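Local coordinates for high-affinity zinc uptake system protein znuA (Streptococcus suis, PDB 3MFQ), which probably serves as the metal-binding receptor of an ABC uptake system, here holding a zinc ion, as a member of the cluster A-1 family of solute-binding proteins, at residues 148-159 with 267-278. Sequence-based numbering, arbitrary orientation.
Sequences LHAWVEKELSVI and IDMYKHNVKLMV
The indole of Trp151 lies between Lys271 on one face and Glu155 of its own helix on the other, with Lys275 CG at its edge. Two helices pack side by side here: 148-156 belongs to the long helix 131-156, which is the backbone helix linking the two lobes in this family, and 267-278 to the C-terminal helix 266-281. Between 148-156 and 267-278 the axes run nearly parallel, 10.0 Å apart at closest approach. Lys271 CG stands over the six-membered ring of Trp151, 3.9 Å from its centroid and 14° off the normal, a CH-pi contact. The extended lysine chain then runs on across the indole, and its NZ, 5.3 Å from the centroid of the five-membered ring, adds at most a weak cation-pi attraction. On the opposite face Glu155 OE1 sits 3.6 Å above the ring plane, toward the rim; the bend at chi2 (76°) turns the carboxylate back over the indole. The phenol ring of Tyr270 is met obliquely by Leu148 CD2 and Val152 CG2, while Ile109 of helix 109-123 touches Leu148 and Tyr270.

No hydrogen bond joins the segments. Val274 fits as a knob into a hole formed by Trp151, Val152, Glu155 and Leu156, its CG2 reaching Val152 CG1 at 3.7 Å. Farther along, Phe176 of helix 174-179 touches Leu156 and Met277. Near the end of 148-159, Ile159 comes alongside Val278: with Ile159 extended at chi2 (179°), its CD1 ends 3.6 Å from Val278 CA.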
loop_
_atom_site.group_PDB
_atom_site.type_symbol
_atom_site.label_atom_id
_atom_site.label_comp_id
_atom_site.label_asym_id
_atom_site.label_seq_id
_atom_site.Cartn_x
_atom_site.Cartn_y
_atom_site.Cartn_z
ATOM N N LEU A 148 9.822 2.992 13.421
ATOM C CA LEU A 148 9.135 1.908 12.731
ATOM C C LEU A 148 10.078 1.110 11.835
ATOM O O LEU A 148 10.060 -0.121 11.844
ATOM C CB LEU A 148 7.970 2.458 11.906
ATOM C CG LEU A 148 7.236 1.445 11.026
ATOM C CD1 LEU A 148 6.696 0.292 11.859
ATOM C CD2 LEU A 148 6.114 2.116 10.242
ATOM N N HIS A 149 10.899 1.813 11.062
ATOM C CA HIS A 149 11.828 1.156 10.152
ATOM C C HIS A 149 12.779 0.243 10.914
ATOM O O HIS A 149 13.119 -0.844 10.447
ATOM C CB HIS A 149 12.616 2.183 9.339
ATOM C CG HIS A 149 13.498 1.573 8.292
ATOM N ND1 HIS A 149 13.124 1.473 6.969
ATOM C CD2 HIS A 149 14.734 1.027 8.375
ATOM C CE1 HIS A 149 14.092 0.894 6.281
ATOM N NE2 HIS A 149 15.080 0.613 7.112
ATOM N N ALA A 150 13.206 0.689 12.090
ATOM C CA ALA A 150 14.088 -0.108 12.932
ATOM C C ALA A 150 13.352 -1.330 13.469
ATOM O O ALA A 150 13.936 -2.402 13.617
ATOM C CB ALA A 150 14.631 0.732 14.074
ATOM N N TRP A 151 12.065 -1.160 13.753
ATOM C CA TRP A 151 11.237 -2.240 14.273
ATOM C C TRP A 151 11.084 -3.350 13.244
ATOM O O TRP A 151 11.244 -4.528 13.558
ATOM C CB TRP A 151 9.862 -1.703 14.667
ATOM C CG TRP A 151 8.951 -2.726 15.276
ATOM C CD1 TRP A 151 8.819 -3.019 16.603
ATOM C CD2 TRP A 151 8.035 -3.583 14.585
ATOM N NE1 TRP A 151 7.883 -4.007 16.781
ATOM C CE2 TRP A 151 7.387 -4.372 15.557
ATOM C CE3 TRP A 151 7.703 -3.764 13.239
ATOM C CZ2 TRP A 151 6.426 -5.324 15.226
ATOM C CZ3 TRP A 151 6.749 -4.709 12.913
ATOM C CH2 TRP A 151 6.122 -5.477 13.901
ATOM N N VAL A 152 10.767 -2.964 12.011
ATOM C CA VAL A 152 10.579 -3.924 10.931
ATOM C C VAL A 152 11.850 -4.724 10.697
ATOM O O VAL A 152 11.810 -5.945 10.553
ATOM C CB VAL A 152 10.189 -3.225 9.618
ATOM C CG1 VAL A 152 10.012 -4.248 8.512
ATOM C CG2 VAL A 152 8.921 -2.415 9.809
ATOM N N GLU A 153 12.978 -4.023 10.661
ATOM C CA GLU A 153 14.279 -4.656 10.479
ATOM C C GLU A 153 14.540 -5.726 11.533
ATOM O O GLU A 153 14.753 -6.892 11.205
ATOM C CB GLU A 153 15.395 -3.607 10.511
ATOM C CG GLU A 153 15.530 -2.785 9.236
ATOM C CD GLU A 153 16.146 -3.573 8.088
ATOM O OE1 GLU A 153 16.364 -4.795 8.245
ATOM O OE2 GLU A 153 16.415 -2.968 7.027
ATOM N N LYS A 154 14.529 -5.324 12.798
ATOM C CA LYS A 154 14.755 -6.261 13.890
ATOM C C LYS A 154 13.744 -7.397 13.822
ATOM O O LYS A 154 14.062 -8.547 14.119
ATOM C CB LYS A 154 14.666 -5.545 15.242
ATOM C CG LYS A 154 14.825 -6.459 16.455
ATOM C CD LYS A 154 15.093 -5.664 17.730
ATOM C CE LYS A 154 16.422 -4.915 17.658
ATOM N NZ LYS A 154 16.560 -3.896 18.739
ATOM N N GLU A 155 12.524 -7.065 13.416
ATOM C CA GLU A 155 11.446 -8.041 13.367
ATOM C C GLU A 155 11.675 -9.069 12.260
ATOM O O GLU A 155 11.473 -10.267 12.458
ATOM C CB GLU A 155 10.104 -7.332 13.168
ATOM C CG GLU A 155 8.891 -8.148 13.592
ATOM C CD GLU A 155 8.709 -8.199 15.098
ATOM O OE1 GLU A 155 9.418 -7.464 15.815
ATOM O OE2 GLU A 155 7.848 -8.975 15.564
ATOM N N LEU A 156 12.108 -8.594 11.096
ATOM C CA LEU A 156 12.322 -9.456 9.936
ATOM C C LEU A 156 13.597 -10.285 10.037
ATOM O O LEU A 156 13.694 -11.361 9.446
ATOM C CB LEU A 156 12.361 -8.616 8.659
ATOM C CG LEU A 156 11.068 -8.508 7.851
ATOM C CD1 LEU A 156 9.850 -8.530 8.756
ATOM C CD2 LEU A 156 11.085 -7.260 6.984
ATOM N N SER A 157 14.570 -9.776 10.786
ATOM C CA SER A 157 15.882 -10.410 10.896
ATOM C C SER A 157 15.799 -11.836 11.423
ATOM O O SER A 157 16.805 -12.537 11.495
ATOM C CB SER A 157 16.794 -9.589 11.805
ATOM O OG SER A 157 16.385 -9.700 13.157
ATOM N N VAL A 158 14.598 -12.260 11.799
ATOM C CA VAL A 158 14.404 -13.592 12.348
ATOM C C VAL A 158 14.057 -14.603 11.256
ATOM O O VAL A 158 13.999 -15.806 11.508
ATOM C CB VAL A 158 13.305 -13.598 13.427
ATOM C CG1 VAL A 158 12.000 -14.147 12.863
ATOM C CG2 VAL A 158 13.753 -14.406 14.636
ATOM N N ILE A 159 13.832 -14.110 10.041
ATOM C CA ILE A 159 13.475 -14.977 8.920
ATOM C C ILE A 159 14.698 -15.361 8.088
ATOM O O ILE A 159 15.412 -14.492 7.587
ATOM C CB ILE A 159 12.416 -14.323 8.010
ATOM C CG1 ILE A 159 11.144 -14.028 8.806
ATOM C CG2 ILE A 159 12.103 -15.221 6.827
ATOM C CD1 ILE A 159 10.056 -13.373 7.992
ATOM N N ILE A 267 1.082 2.804 10.581
ATOM C CA ILE A 267 2.135 2.112 11.311
ATOM C C ILE A 267 1.641 0.781 11.863
ATOM O O ILE A 267 2.383 -0.199 11.893
ATOM C CB ILE A 267 2.691 2.972 12.459
ATOM C CG1 ILE A 267 3.324 4.250 11.907
ATOM C CG2 ILE A 267 3.709 2.187 13.267
ATOM C CD1 ILE A 267 3.969 5.114 12.964
ATOM N N ASP A 268 0.385 0.747 12.296
ATOM C CA ASP A 268 -0.206 -0.485 12.806
ATOM C C ASP A 268 -0.453 -1.478 11.678
ATOM O O ASP A 268 -0.191 -2.670 11.819
ATOM C CB ASP A 268 -1.498 -0.192 13.570
ATOM C CG ASP A 268 -1.245 0.515 14.889
ATOM O OD1 ASP A 268 -0.072 0.583 15.313
ATOM O OD2 ASP A 268 -2.216 1.002 15.504
ATOM N N MET A 269 -0.951 -0.979 10.552
ATOM C CA MET A 269 -1.125 -1.811 9.372
ATOM C C MET A 269 0.211 -2.429 8.989
ATOM O O MET A 269 0.277 -3.568 8.539
ATOM C CB MET A 269 -1.679 -0.984 8.210
ATOM C CG MET A 269 -1.728 -1.719 6.879
ATOM S SD MET A 269 -0.147 -1.747 6.011
ATOM C CE MET A 269 0.062 -0.012 5.624
ATOM N N TYR A 270 1.278 -1.665 9.177
ATOM C CA TYR A 270 2.614 -2.124 8.831
ATOM C C TYR A 270 3.057 -3.260 9.742
ATOM O O TYR A 270 3.497 -4.313 9.276
ATOM C CB TYR A 270 3.604 -0.973 8.953
ATOM C CG TYR A 270 4.645 -0.945 7.871
ATOM C CD1 TYR A 270 5.569 -1.970 7.745
ATOM C CD2 TYR A 270 4.712 0.116 6.976
ATOM C CE1 TYR A 270 6.520 -1.943 6.758
ATOM C CE2 TYR A 270 5.668 0.148 5.984
ATOM C CZ TYR A 270 6.570 -0.886 5.880
ATOM O OH TYR A 270 7.532 -0.872 4.897
ATOM N N LYS A 271 2.950 -3.029 11.046
ATOM C CA LYS A 271 3.342 -4.026 12.030
ATOM C C LYS A 271 2.548 -5.303 11.816
ATOM O O LYS A 271 3.103 -6.400 11.827
ATOM C CB LYS A 271 3.118 -3.498 13.448
ATOM C CG LYS A 271 3.960 -2.284 13.803
ATOM C CD LYS A 271 3.705 -1.839 15.235
ATOM C CE LYS A 271 4.542 -0.623 15.591
ATOM N NZ LYS A 271 4.295 -0.174 16.988
ATOM N N HIS A 272 1.243 -5.150 11.620
ATOM C CA HIS A 272 0.366 -6.280 11.349
ATOM C C HIS A 272 0.901 -7.130 10.203
ATOM O O HIS A 272 1.004 -8.352 10.315
ATOM C CB HIS A 272 -1.042 -5.790 11.020
ATOM C CG HIS A 272 -1.948 -6.862 10.495
ATOM N ND1 HIS A 272 -2.795 -7.581 11.309
ATOM C CD2 HIS A 272 -2.135 -7.334 9.241
ATOM C CE1 HIS A 272 -3.469 -8.451 10.577
ATOM N NE2 HIS A 272 -3.086 -8.322 9.318
ATOM N N ASN A 273 1.236 -6.475 9.097
ATOM C CA ASN A 273 1.791 -7.171 7.948
ATOM C C ASN A 273 3.072 -7.911 8.311
ATOM O O ASN A 273 3.224 -9.094 8.009
ATOM C CB ASN A 273 2.043 -6.195 6.798
ATOM C CG ASN A 273 0.768 -5.809 6.070
ATOM O OD1 ASN A 273 -0.326 -6.239 6.437
ATOM N ND2 ASN A 273 0.906 -5.000 5.027
ATOM N N VAL A 274 3.986 -7.208 8.972
ATOM C CA VAL A 274 5.278 -7.775 9.340
ATOM C C VAL A 274 5.159 -8.992 10.256
ATOM O O VAL A 274 5.713 -10.048 9.959
ATOM C CB VAL A 274 6.176 -6.722 10.005
ATOM C CG1 VAL A 274 7.365 -7.386 10.662
ATOM C CG2 VAL A 274 6.628 -5.697 8.980
ATOM N N LYS A 275 4.444 -8.845 11.368
ATOM C CA LYS A 275 4.252 -9.957 12.297
ATOM C C LYS A 275 3.696 -11.175 11.570
ATOM O O LYS A 275 4.087 -12.310 11.840
ATOM C CB LYS A 275 3.307 -9.569 13.439
ATOM C CG LYS A 275 3.869 -8.568 14.439
ATOM C CD LYS A 275 2.950 -8.445 15.653
ATOM C CE LYS A 275 3.418 -7.359 16.615
ATOM N NZ LYS A 275 2.583 -7.311 17.850
ATOM N N LEU A 276 2.778 -10.928 10.645
ATOM C CA LEU A 276 2.120 -11.999 9.911
ATOM C C LEU A 276 3.131 -12.800 9.104
ATOM O O LEU A 276 3.080 -14.028 9.064
ATOM C CB LEU A 276 1.048 -11.420 8.985
ATOM C CG LEU A 276 0.096 -12.415 8.322
ATOM C CD1 LEU A 276 -0.655 -13.207 9.376
ATOM C CD2 LEU A 276 -0.877 -11.695 7.407
ATOM N N MET A 277 4.054 -12.094 8.465
ATOM C CA MET A 277 5.061 -12.736 7.634
ATOM C C MET A 277 6.001 -13.600 8.466
ATOM O O MET A 277 6.309 -14.732 8.095
ATOM C CB MET A 277 5.862 -11.686 6.868
ATOM C CG MET A 277 5.014 -10.783 5.996
ATOM S SD MET A 277 5.994 -9.558 5.117
ATOM C CE MET A 277 4.710 -8.648 4.268
ATOM N N VAL A 278 6.457 -13.064 9.591
ATOM C CA VAL A 278 7.413 -13.781 10.423
ATOM C C VAL A 278 6.804 -15.070 10.953
ATOM O O VAL A 278 7.479 -16.092 11.027
ATOM C CB VAL A 278 7.921 -12.921 11.601
ATOM C CG1 VAL A 278 8.312 -11.534 11.112
ATOM C CG2 VAL A 278 6.871 -12.825 12.691
#